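Local coordinates for NRPS (Penicillium fellutanum, PDB 6NKI), which belongs to an NRPS, forms a Rossmann-type domain of the Male sterility protein family and binds NADPH, at residues Gln93-Leu96 / His102-Thr105; Arg145-Ile150 / Phe208-Leu213; Gln152-Ser157 / Lys222-Thr227. One frame throughout, in Å; residues are numbered along the deposited sequence.

Interaction 1. Residues Gln93-Leu96 / His102-Thr105; sequences QPHL and HWET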
ATOM      1  N   GLN A  93      24.601 -18.251 -20.848  1.00147.07           N
ATOM      2  CA  GLN A  93      26.024 -18.510 -20.996  1.00153.82           C
ATOM      3  C   GLN A  93      26.713 -18.616 -19.638  1.00155.57           C
ATOM      4  O   GLN A  93      26.198 -18.147 -18.623  1.00155.33           O
ATOM      5  CB  GLN A  93      26.689 -17.413 -21.827  1.00153.71           C
ATOM      6  CG  GLN A  93      26.237 -17.357 -23.283  1.00158.22           C
ATOM      7  CD  GLN A  93      26.984 -16.304 -24.091  1.00163.30           C
ATOM      8  OE1 GLN A  93      27.878 -15.623 -23.581  1.00164.84           O
ATOM      9  NE2 GLN A  93      26.600 -16.149 -25.354  1.00168.58           N
ATOM     10  N   PRO A  94      27.879 -19.248 -19.597  1.00158.05           N
ATOM     11  CA  PRO A  94      28.658 -19.247 -18.360  1.00161.16           C
ATOM     12  C   PRO A  94      29.065 -17.836 -17.988  1.00146.76           C
ATOM     13  O   PRO A  94      29.343 -16.998 -18.850  1.00147.42           O
ATOM     14  CB  PRO A  94      29.886 -20.101 -18.706  1.00167.95           C
ATOM     15  CG  PRO A  94      29.458 -20.932 -19.862  1.00172.76           C
ATOM     16  CD  PRO A  94      28.522 -20.060 -20.646  1.00165.53           C
ATOM     17  N   HIS A  95      29.040 -17.582 -16.680  1.00145.70           N
ATOM     18  CA  HIS A  95      29.468 -16.263 -16.160  1.00135.11           C
ATOM     19  C   HIS A  95      28.420 -15.207 -16.515  1.00136.47           C
ATOM     20  O   HIS A  95      28.799 -14.032 -16.583  1.00115.91           O
ATOM     21  CB  HIS A  95      30.841 -15.953 -16.758  1.00139.15           C
ATOM     22  CG  HIS A  95      31.962 -16.507 -15.950  1.00141.93           C
ATOM     23  ND1 HIS A  95      33.206 -15.919 -15.916  1.00140.37           N
ATOM     24  CD2 HIS A  95      32.008 -17.541 -15.085  1.00146.73           C
ATOM     25  CE1 HIS A  95      33.984 -16.593 -15.098  1.00144.16           C
ATOM     26  NE2 HIS A  95      33.273 -17.590 -14.575  1.00149.79           N
ATOM     27  N   LEU A  96      27.211 -15.664 -16.876  1.00132.59           N
ATOM     28  CA  LEU A  96      26.002 -14.877 -17.268  1.00128.39           C
ATOM     29  C   LEU A  96      26.185 -14.218 -18.641  1.00125.83           C
ATOM     30  O   LEU A  96      25.349 -13.369 -18.991  1.00126.51           O
ATOM     31  CB  LEU A  96      25.634 -13.841 -16.200  1.00123.41           C
ATOM     32  CG  LEU A  96      25.563 -14.358 -14.766  1.00120.99           C
ATOM     33  CD1 LEU A  96      25.675 -13.214 -13.779  1.00119.80           C
ATOM     34  CD2 LEU A  96      24.281 -15.132 -14.526  1.00119.93           C
ATOM     35  N   HIS A 102      34.212  -7.708 -16.434  1.00136.54           N
ATOM     36  CA  HIS A 102      32.918  -7.433 -15.756  1.00136.23           C
ATOM     37  C   HIS A 102      32.765  -8.186 -14.430  1.00143.43           C
ATOM     38  O   HIS A 102      31.995  -7.691 -13.605  1.00130.68           O
ATOM     39  CB  HIS A 102      31.736  -7.582 -16.718  1.00127.62           C
ATOM     40  CG  HIS A 102      31.645  -6.449 -17.679  1.00127.86           C
ATOM     41  ND1 HIS A 102      32.128  -5.198 -17.375  1.00128.34           N
ATOM     42  CD2 HIS A 102      31.131  -6.365 -18.922  1.00130.14           C
ATOM     43  CE1 HIS A 102      31.928  -4.392 -18.393  1.00128.77           C
ATOM     44  NE2 HIS A 102      31.320  -5.084 -19.353  1.00130.40           N
ATOM     45  N   TRP A 103      33.451  -9.313 -14.215  1.00159.67           N
ATOM     46  CA  TRP A 103      33.245 -10.037 -12.930  1.00167.50           C
ATOM     47  C   TRP A 103      33.586  -9.118 -11.758  1.00175.07           C
ATOM     48  O   TRP A 103      32.861  -9.130 -10.751  1.00172.49           O
ATOM     49  CB  TRP A 103      33.967 -11.380 -12.915  1.00170.59           C
ATOM     50  CG  TRP A 103      33.009 -12.396 -13.437  1.00167.33           C
ATOM     51  CD1 TRP A 103      32.554 -12.485 -14.715  1.00167.48           C
ATOM     52  CD2 TRP A 103      32.291 -13.381 -12.678  1.00168.45           C
ATOM     53  NE1 TRP A 103      31.634 -13.489 -14.810  1.00166.65           N
ATOM     54  CE2 TRP A 103      31.454 -14.060 -13.580  1.00168.25           C
ATOM     55  CE3 TRP A 103      32.284 -13.769 -11.338  1.00172.52           C
ATOM     56  CZ2 TRP A 103      30.614 -15.096 -13.180  1.00170.99           C
ATOM     57  CZ3 TRP A 103      31.461 -14.800 -10.947  1.00173.40           C
ATOM     58  CH2 TRP A 103      30.639 -15.458 -11.856  1.00172.38           C
ATOM     59  N   GLU A 104      34.627  -8.315 -11.924  1.00184.22           N
ATOM     60  CA  GLU A 104      34.924  -7.238 -10.949  1.00192.40           C
ATOM     61  C   GLU A 104      34.766  -7.702  -9.499  1.00189.64           C
ATOM     62  O   GLU A 104      34.171  -6.945  -8.718  1.00187.48           O
ATOM     63  CB  GLU A 104      34.021  -6.032 -11.202  1.00189.33           C
ATOM     64  CG  GLU A 104      34.636  -4.729 -10.742  1.00189.36           C
ATOM     65  CD  GLU A 104      35.328  -3.961 -11.850  1.00194.89           C
ATOM     66  OE1 GLU A 104      34.880  -4.077 -12.999  1.00196.89           O
ATOM     67  OE2 GLU A 104      36.306  -3.250 -11.558  1.00197.99           O
ATOM     68  N   THR A 105      35.178  -8.926  -9.182  1.00195.87           N
ATOM     69  CA  THR A 105      35.217  -9.359  -7.788  1.00186.46           C
ATOM     70  C   THR A 105      36.638  -9.692  -7.345  1.00195.52           C
ATOM     71  O   THR A 105      36.839 -10.547  -6.475  1.00196.17           O
ATOM     72  CB  THR A 105      34.266 -10.532  -7.549  1.00168.56           C
ATOM     73  OG1 THR A 105      34.496 -11.568  -8.517  1.00126.48           O
ATOM     74  CG2 THR A 105      32.825 -10.033  -7.644  1.00154.58           C
TER

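Interaction 2. Residues Arg145-Ile150 / Phe208-Leu213; sequences RSTFDI and FASEQL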
ATOM      1  N   ARG A 145      21.998 -21.799 -13.452  1.00124.51           N
ATOM      2  CA  ARG A 145      23.450 -21.660 -13.576  1.00131.91           C
ATOM      3  C   ARG A 145      23.886 -20.254 -13.200  1.00127.80           C
ATOM      4  O   ARG A 145      24.879 -20.065 -12.486  1.00115.02           O
ATOM      5  CB  ARG A 145      23.873 -21.981 -15.009  1.00138.40           C
ATOM      6  CG  ARG A 145      25.355 -21.851 -15.363  1.00143.13           C
ATOM      7  CD  ARG A 145      26.169 -23.062 -14.979  1.00150.43           C
ATOM      8  NE  ARG A 145      27.520 -22.939 -15.535  1.00154.78           N
ATOM      9  CZ  ARG A 145      28.502 -23.825 -15.376  1.00156.14           C
ATOM     10  NH1 ARG A 145      28.298 -24.943 -14.689  1.00155.64           N
ATOM     11  NH2 ARG A 145      29.687 -23.599 -15.928  1.00158.62           N
ATOM     12  N   SER A 146      23.155 -19.265 -13.704  1.00122.08           N
ATOM     13  CA  SER A 146      23.270 -17.873 -13.305  1.00116.92           C
ATOM     14  C   SER A 146      23.312 -17.766 -11.782  1.00117.68           C
ATOM     15  O   SER A 146      24.167 -17.062 -11.230  1.00113.40           O
ATOM     16  CB  SER A 146      22.108 -17.084 -13.928  1.00107.62           C
ATOM     17  OG  SER A 146      20.843 -17.596 -13.544  1.00100.13           O
ATOM     18  N   THR A 147      22.428 -18.499 -11.093  1.00118.79           N
ATOM     19  CA  THR A 147      22.420 -18.469  -9.633  1.00119.35           C
ATOM     20  C   THR A 147      23.690 -19.104  -9.082  1.00125.67           C
ATOM     21  O   THR A 147      24.313 -18.576  -8.151  1.00124.47           O
ATOM     22  CB  THR A 147      21.159 -19.172  -9.092  1.00119.49           C
ATOM     23  OG1 THR A 147      19.968 -18.575  -9.645  1.00118.30           O
ATOM     24  CG2 THR A 147      21.083 -19.078  -7.560  1.00114.70           C
ATOM     25  N   PHE A 148      24.095 -20.237  -9.664  1.00135.08           N
ATOM     26  CA  PHE A 148      25.339 -20.897  -9.281  1.00143.83           C
ATOM     27  C   PHE A 148      26.533 -19.984  -9.512  1.00136.60           C
ATOM     28  O   PHE A 148      27.401 -19.839  -8.643  1.00134.78           O
ATOM     29  CB  PHE A 148      25.485 -22.196 -10.076  1.00162.07           C
ATOM     30  CG  PHE A 148      26.719 -22.999  -9.731  1.00182.05           C
ATOM     31  CD1 PHE A 148      26.758 -23.789  -8.588  1.00186.22           C
ATOM     32  CD2 PHE A 148      27.835 -22.967 -10.558  1.00191.87           C
ATOM     33  CE1 PHE A 148      27.878 -24.518  -8.276  1.00193.54           C
ATOM     34  CE2 PHE A 148      28.959 -23.699 -10.249  1.00198.30           C
ATOM     35  CZ  PHE A 148      28.983 -24.473  -9.107  1.00199.69           C
ATOM     36  N   ASP A 149      26.597 -19.363 -10.691  1.00133.69           N
ATOM     37  CA  ASP A 149      27.663 -18.406 -10.963  1.00135.58           C
ATOM     38  C   ASP A 149      27.699 -17.311  -9.899  1.00130.52           C
ATOM     39  O   ASP A 149      28.781 -16.864  -9.497  1.00138.52           O
ATOM     40  CB  ASP A 149      27.470 -17.803 -12.360  1.00138.57           C
ATOM     41  CG  ASP A 149      27.672 -18.818 -13.483  1.00147.84           C
ATOM     42  OD1 ASP A 149      28.507 -19.737 -13.322  1.00149.08           O
ATOM     43  OD2 ASP A 149      26.979 -18.697 -14.523  1.00151.96           O
ATOM     44  N   ILE A 150      26.511 -16.899  -9.407  1.00126.65           N
ATOM     45  CA  ILE A 150      26.368 -15.754  -8.499  1.00119.19           C
ATOM     46  C   ILE A 150      26.933 -16.054  -7.108  1.00120.46           C
ATOM     47  O   ILE A 150      27.591 -15.196  -6.503  1.00109.83           O
ATOM     48  CB  ILE A 150      24.887 -15.289  -8.444  1.00114.25           C
ATOM     49  CG1 ILE A 150      24.560 -14.301  -9.563  1.00108.55           C
ATOM     50  CG2 ILE A 150      24.497 -14.676  -7.101  1.00100.16           C
ATOM     51  CD1 ILE A 150      23.125 -14.102  -9.725  1.00 95.91           C
ATOM     52  N   PHE A 208      12.427 -22.550  -7.766  1.00115.67           N
ATOM     53  CA  PHE A 208      12.673 -23.413  -6.619  1.00124.90           C
ATOM     54  C   PHE A 208      14.067 -24.019  -6.673  1.00132.83           C
ATOM     55  O   PHE A 208      14.754 -24.101  -5.649  1.00133.93           O
ATOM     56  CB  PHE A 208      11.634 -24.531  -6.560  1.00131.41           C
ATOM     57  CG  PHE A 208      11.894 -25.546  -5.463  1.00139.94           C
ATOM     58  CD1 PHE A 208      11.457 -25.317  -4.165  1.00140.16           C
ATOM     59  CD2 PHE A 208      12.616 -26.710  -5.729  1.00147.91           C
ATOM     60  CE1 PHE A 208      11.702 -26.241  -3.161  1.00143.84           C
ATOM     61  CE2 PHE A 208      12.872 -27.634  -4.727  1.00152.96           C
ATOM     62  CZ  PHE A 208      12.415 -27.399  -3.442  1.00150.51           C
ATOM     63  N   ALA A 209      14.490 -24.482  -7.855  1.00136.14           N
ATOM     64  CA  ALA A 209      15.805 -25.099  -7.979  1.00136.83           C
ATOM     65  C   ALA A 209      16.901 -24.137  -7.540  1.00133.62           C
ATOM     66  O   ALA A 209      17.801 -24.512  -6.779  1.00134.20           O
ATOM     67  CB  ALA A 209      16.042 -25.560  -9.416  1.00139.27           C
ATOM     68  N   SER A 210      16.845 -22.888  -8.020  1.00128.38           N
ATOM     69  CA  SER A 210      17.797 -21.883  -7.555  1.00128.34           C
ATOM     70  C   SER A 210      17.585 -21.564  -6.076  1.00128.63           C
ATOM     71  O   SER A 210      18.521 -21.147  -5.380  1.00127.19           O
ATOM     72  CB  SER A 210      17.671 -20.607  -8.398  1.00123.18           C
ATOM     73  OG  SER A 210      17.934 -20.840  -9.771  1.00125.02           O
ATOM     74  N   GLU A 211      16.365 -21.765  -5.585  1.00129.73           N
ATOM     75  CA  GLU A 211      16.046 -21.444  -4.200  1.00130.72           C
ATOM     76  C   GLU A 211      16.658 -22.465  -3.247  1.00131.82           C
ATOM     77  O   GLU A 211      17.321 -22.097  -2.270  1.00127.85           O
ATOM     78  CB  GLU A 211      14.521 -21.352  -4.057  1.00128.57           C
ATOM     79  CG  GLU A 211      13.966 -21.002  -2.693  1.00127.05           C
ATOM     80  CD  GLU A 211      12.508 -20.552  -2.764  1.00124.10           C
ATOM     81  OE1 GLU A 211      11.965 -20.448  -3.885  1.00122.34           O
ATOM     82  OE2 GLU A 211      11.908 -20.306  -1.698  1.00122.59           O
ATOM     83  N   GLN A 212      16.476 -23.760  -3.538  1.00137.60           N
ATOM     84  CA  GLN A 212      17.044 -24.809  -2.693  1.00143.27           C
ATOM     85  C   GLN A 212      18.568 -24.802  -2.742  1.00143.73           C
ATOM     86  O   GLN A 212      19.231 -25.280  -1.815  1.00145.13           O
ATOM     87  CB  GLN A 212      16.490 -26.167  -3.114  1.00150.47           C
ATOM     88  CG  GLN A 212      16.977 -27.286  -2.245  1.00158.75           C
ATOM     89  CD  GLN A 212      16.625 -27.061  -0.789  1.00161.71           C
ATOM     90  OE1 GLN A 212      15.521 -26.620  -0.465  1.00159.04           O
ATOM     91  NE2 GLN A 212      17.573 -27.347   0.100  1.00166.71           N
ATOM     92  N   LEU A 213      19.129 -24.242  -3.809  1.00142.61           N
ATOM     93  CA  LEU A 213      20.564 -24.007  -3.882  1.00145.16           C
ATOM     94  C   LEU A 213      21.012 -22.960  -2.859  1.00142.20           C
ATOM     95  O   LEU A 213      22.038 -23.137  -2.189  1.00145.50           O
ATOM     96  CB  LEU A 213      20.904 -23.578  -5.304  1.00145.09           C
ATOM     97  CG  LEU A 213      22.303 -23.360  -5.842  1.00147.34           C
ATOM     98  CD1 LEU A 213      22.238 -23.599  -7.330  1.00151.57           C
ATOM     99  CD2 LEU A 213      22.751 -21.947  -5.568  1.00145.49           C
TER

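Interaction 3. Residues Gln152-Ser157 / Lys222-Thr227; sequences QCLNRS and KAHSLT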
ATOM      1  N   GLN A 152      29.294 -18.243  -6.524  1.00153.02           N
ATOM      2  CA  GLN A 152      30.723 -18.165  -6.801  1.00165.25           C
ATOM      3  C   GLN A 152      31.217 -16.741  -6.656  1.00157.53           C
ATOM      4  O   GLN A 152      32.311 -16.497  -6.136  1.00166.28           O
ATOM      5  CB  GLN A 152      31.034 -18.648  -8.215  1.00183.17           C
ATOM      6  CG  GLN A 152      30.959 -20.139  -8.466  1.00190.69           C
ATOM      7  CD  GLN A 152      31.219 -20.458  -9.920  1.00197.44           C
ATOM      8  OE1 GLN A 152      31.303 -19.559 -10.762  1.00195.82           O
ATOM      9  NE2 GLN A 152      31.372 -21.737 -10.223  1.00204.86           N
ATOM     10  N   CYS A 153      30.411 -15.790  -7.097  1.00147.97           N
ATOM     11  CA  CYS A 153      30.877 -14.419  -7.198  1.00140.14           C
ATOM     12  C   CYS A 153      30.961 -13.771  -5.816  1.00136.73           C
ATOM     13  O   CYS A 153      31.944 -13.085  -5.505  1.00138.81           O
ATOM     14  CB  CYS A 153      29.938 -13.654  -8.133  1.00129.29           C
ATOM     15  SG  CYS A 153      30.589 -12.145  -8.864  1.00120.51           S
ATOM     16  N   LEU A 154      29.944 -13.983  -4.969  1.00133.86           N
ATOM     17  CA  LEU A 154      30.028 -13.536  -3.578  1.00129.77           C
ATOM     18  C   LEU A 154      31.262 -14.116  -2.888  1.00136.91           C
ATOM     19  O   LEU A 154      32.015 -13.394  -2.223  1.00123.02           O
ATOM     20  CB  LEU A 154      28.751 -13.917  -2.807  1.00128.97           C
ATOM     21  CG  LEU A 154      27.510 -13.007  -2.708  1.00121.88           C
ATOM     22  CD1 LEU A 154      26.809 -12.794  -4.046  1.00117.50           C
ATOM     23  CD2 LEU A 154      26.501 -13.562  -1.687  1.00105.97           C
ATOM     24  N   ASN A 155      31.482 -15.419  -3.057  1.00124.22           N
ATOM     25  CA  ASN A 155      32.551 -16.121  -2.352  1.00143.60           C
ATOM     26  C   ASN A 155      33.919 -15.492  -2.616  1.00133.51           C
ATOM     27  O   ASN A 155      34.687 -15.235  -1.683  1.00136.68           O
ATOM     28  CB  ASN A 155      32.539 -17.583  -2.777  1.00142.34           C
ATOM     29  CG  ASN A 155      33.368 -18.431  -1.898  1.00143.27           C
ATOM     30  OD1 ASN A 155      33.961 -17.931  -0.949  1.00142.86           O
ATOM     31  ND2 ASN A 155      33.430 -19.724  -2.193  1.00141.39           N
ATOM     32  N   ARG A 156      34.221 -15.206  -3.879  1.00133.30           N
ATOM     33  CA  ARG A 156      35.547 -14.748  -4.267  1.00144.52           C
ATOM     34  C   ARG A 156      35.783 -13.274  -3.947  1.00146.12           C
ATOM     35  O   ARG A 156      36.939 -12.835  -3.913  1.00152.85           O
ATOM     36  CB  ARG A 156      35.739 -15.012  -5.761  1.00147.28           C
ATOM     37  CG  ARG A 156      35.600 -16.498  -6.144  1.00150.18           C
ATOM     38  CD  ARG A 156      35.738 -16.665  -7.639  1.00150.15           C
ATOM     39  NE  ARG A 156      35.375 -17.998  -8.094  1.00152.19           N
ATOM     40  CZ  ARG A 156      35.408 -18.372  -9.369  1.00157.59           C
ATOM     41  NH1 ARG A 156      35.800 -17.514 -10.304  1.00157.21           N
ATOM     42  NH2 ARG A 156      35.064 -19.605  -9.710  1.00164.26           N
ATOM     43  N   SER A 157      34.709 -12.538  -3.666  1.00140.62           N
ATOM     44  CA  SER A 157      34.797 -11.084  -3.365  1.00141.92           C
ATOM     45  C   SER A 157      35.488 -10.831  -2.025  1.00146.04           C
ATOM     46  O   SER A 157      35.169 -11.532  -1.059  1.00148.08           O
ATOM     47  CB  SER A 157      33.432 -10.464  -3.358  1.00136.56           C
ATOM     48  OG  SER A 157      33.474  -9.178  -2.756  1.00134.86           O
ATOM     49  N   LYS A 222      27.740 -17.754   6.612  1.00162.10           N
ATOM     50  CA  LYS A 222      27.031 -16.817   7.475  1.00165.29           C
ATOM     51  C   LYS A 222      27.444 -15.358   7.265  1.00167.58           C
ATOM     52  O   LYS A 222      26.873 -14.483   7.932  1.00170.02           O
ATOM     53  CB  LYS A 222      27.243 -17.210   8.941  1.00171.27           C
ATOM     54  CG  LYS A 222      26.696 -18.587   9.352  1.00176.29           C
ATOM     55  CD  LYS A 222      25.166 -18.644   9.285  1.00178.90           C
ATOM     56  CE  LYS A 222      24.605 -19.873  10.005  1.00182.31           C
ATOM     57  NZ  LYS A 222      24.950 -21.166   9.350  1.00186.99           N
ATOM     58  N   ALA A 223      28.387 -15.063   6.368  1.00169.43           N
ATOM     59  CA  ALA A 223      28.925 -13.715   6.205  1.00161.38           C
ATOM     60  C   ALA A 223      28.265 -12.927   5.080  1.00155.14           C
ATOM     61  O   ALA A 223      28.657 -11.780   4.834  1.00155.79           O
ATOM     62  CB  ALA A 223      30.432 -13.769   5.953  1.00160.13           C
ATOM     63  N   HIS A 224      27.292 -13.510   4.383  1.00146.99           N
ATOM     64  CA  HIS A 224      26.562 -12.827   3.325  1.00147.37           C
ATOM     65  C   HIS A 224      25.106 -12.717   3.736  1.00134.35           C
ATOM     66  O   HIS A 224      24.483 -13.727   4.079  1.00132.73           O
ATOM     67  CB  HIS A 224      26.705 -13.573   1.999  1.00155.79           C
ATOM     68  CG  HIS A 224      28.084 -13.503   1.430  1.00160.97           C
ATOM     69  ND1 HIS A 224      28.559 -12.390   0.768  1.00160.87           N
ATOM     70  CD2 HIS A 224      29.106 -14.388   1.460  1.00166.59           C
ATOM     71  CE1 HIS A 224      29.813 -12.601   0.405  1.00165.34           C
ATOM     72  NE2 HIS A 224      30.167 -13.807   0.810  1.00168.20           N
ATOM     73  N   SER A 225      24.577 -11.498   3.728  1.00132.09           N
ATOM     74  CA  SER A 225      23.153 -11.322   3.990  1.00121.71           C
ATOM     75  C   SER A 225      22.404 -11.691   2.717  1.00114.36           C
ATOM     76  O   SER A 225      22.546 -11.025   1.685  1.00 95.10           O
ATOM     77  CB  SER A 225      22.843  -9.889   4.414  1.00113.74           C
ATOM     78  OG  SER A 225      22.906  -9.006   3.307  1.00104.68           O
ATOM     79  N   LEU A 226      21.617 -12.756   2.777  1.00110.00           N
ATOM     80  CA  LEU A 226      20.963 -13.280   1.589  1.00113.55           C
ATOM     81  C   LEU A 226      19.479 -13.508   1.865  1.00111.05           C
ATOM     82  O   LEU A 226      19.116 -14.014   2.932  1.00113.19           O
ATOM     83  CB  LEU A 226      21.690 -14.555   1.116  1.00122.45           C
ATOM     84  CG  LEU A 226      21.947 -15.695   2.102  1.00135.60           C
ATOM     85  CD1 LEU A 226      20.781 -16.664   2.143  1.00145.18           C
ATOM     86  CD2 LEU A 226      23.254 -16.412   1.789  1.00140.62           C
ATOM     87  N   THR A 227      18.619 -13.088   0.925  1.00107.39           N
ATOM     88  CA  THR A 227      17.169 -13.203   1.075  1.00106.53           C
ATOM     89  C   THR A 227      16.491 -13.634  -0.225  1.00 92.11           C
ATOM     90  O   THR A 227      16.950 -13.330  -1.332  1.00 83.93           O
ATOM     91  CB  THR A 227      16.529 -11.876   1.547  1.00117.89           C
ATOM     92  OG1 THR A 227      16.815 -10.835   0.605  1.00119.54           O
ATOM     93  CG2 THR A 227      17.030 -11.471   2.929  1.00124.11           C
TER

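Interaction 1. Residues Gln93-Leu96 / His102-Thr105
H95 sets its imidazole anti to its own carbonyl carbon (chi1 -87°), and this places the ring over the indole of W103. The contact is at the surface of the Rossmann-type domain. It joins the loop after strand 84-88 to the end of helix 100-103. H95 has left-handed helical backbone angles, as does L96 after it. E104, next after W103, leaves the helix with positive phi.

The two side chains approach each other roughly crosswise. Their rings form an oblique aromatic pair, with the planes of the imidazole and the five-membered ring of the indole tilted by 42°. The centroids are 4.0 Å apart. Each ring meets one face of the other, with the contact shifted toward the rim. On the histidine side, W103 CZ2 lies 3.4 Å from H95 CD2. On the tryptophan side, H95 ND1 sits over the indole near its nitrogen. H95 ND1 and W103 NE1 are 3.1 Å apart, but the angle is poor and they do not form a hydrogen bond. H95 CA lies at the indole edge, in its plane.

The six-membered ring of W103 meets D149 and C153 of helix 136-156. H102, next to W103 in the chain, stacks its ring on W87 of strand 84-88.

The polar link goes to the backbone, not to the imidazole. W103 NE1 donates a weak, bent hydrogen bond (3.4 Å, 140°) to H95 O.

Interaction 2. Residues Arg145-Ile150 / Phe208-Leu213
T147 and S210 make the polar part of this contact. Their hydroxyls face each other across two helices of the Rossmann-type domain, with T147 OG1 3.0 Å from S210 OG. Each hydroxyl also turns back to a carbonyl of its own helix. T147 OG1 bonds to N143 O, and S210 OG bonds weakly to T206 O.

The apolar part lies beside it. In T147, CG2 is anti to the backbone N while OG1 sits beside that N (chi1 -56°). The methyl and the hydroxyl thus serve different partners. T147 CG2 packs 3.8 Å from S210 CB. It is also 3.9 Å from L213 CD2, one turn further along the second helix. The T147 and L213 side chains run alongside in opposite senses. F148 adds a looser touch, CB to L213 CD1 at 4.5 Å.

The segments of the two helices run nearly parallel, with a crossing angle of -21° and axes 9.6 Å apart. V144 and L151 of helix 136-156 extend the packing against L213. On the sheet side, T147 and S210 both touch Y165 of strand 162-166, and T147 also reaches H125 of strand 122-125.

Interaction 3. Residues Gln152-Ser157 / Lys222-Thr227
This is a CH-pi contact between the last turns of helix 136-156 and the loop that leads into strand 226-230 of the central parallel sheet. L154 lies over one face of the H224 imidazole. Its CB is 3.9 Å from the ring centroid and 19° off the ring normal. The contact is shifted toward the rim.

The leucine branch runs on across the same ring. L154 CD2 comes within 3.4 Å of H224 ND1 and 3.5 Å of H224 CG. The L154 carbonyl also approaches the ring, with O 3.5 Å from H224 CE1. H224 holds its ring anti to its own carbonyl carbon (chi1 -69°), which turns it toward the helix. L154 is buried and also packs on I161 and on L163 of strand 162-166.

No hydrogen bond joins the two segments. H224 ND1 accepts a hydrogen bond from the backbone N of I161. A neutral H224 would therefore probably carry its proton on NE2. The histidine gives its face to an aliphatic side chain while a backbone amide helps to hold its rotation.

How the interactions relate
Following the chain, interaction 1 comes first. It closes a short loop after strand 84-88, with five residues between its segments. Helix 136-156 then supplies the first segments of interactions 2 and 3. The chain passes through strand 162-166 before helix 202-220 closes interaction 2, and the approach to strand 226-230 closes interaction 3. These two contacts cross, because their segments alternate. Interaction 1 is in series with both, and none nests in another. Interaction 1 still touches both in space: H95 N is 3.2 Å from D149 OD2, and T105 packs on C153. Helix 136-156 meets the loop after strand 84-88, helix 202-220 and the approach to strand 226-230.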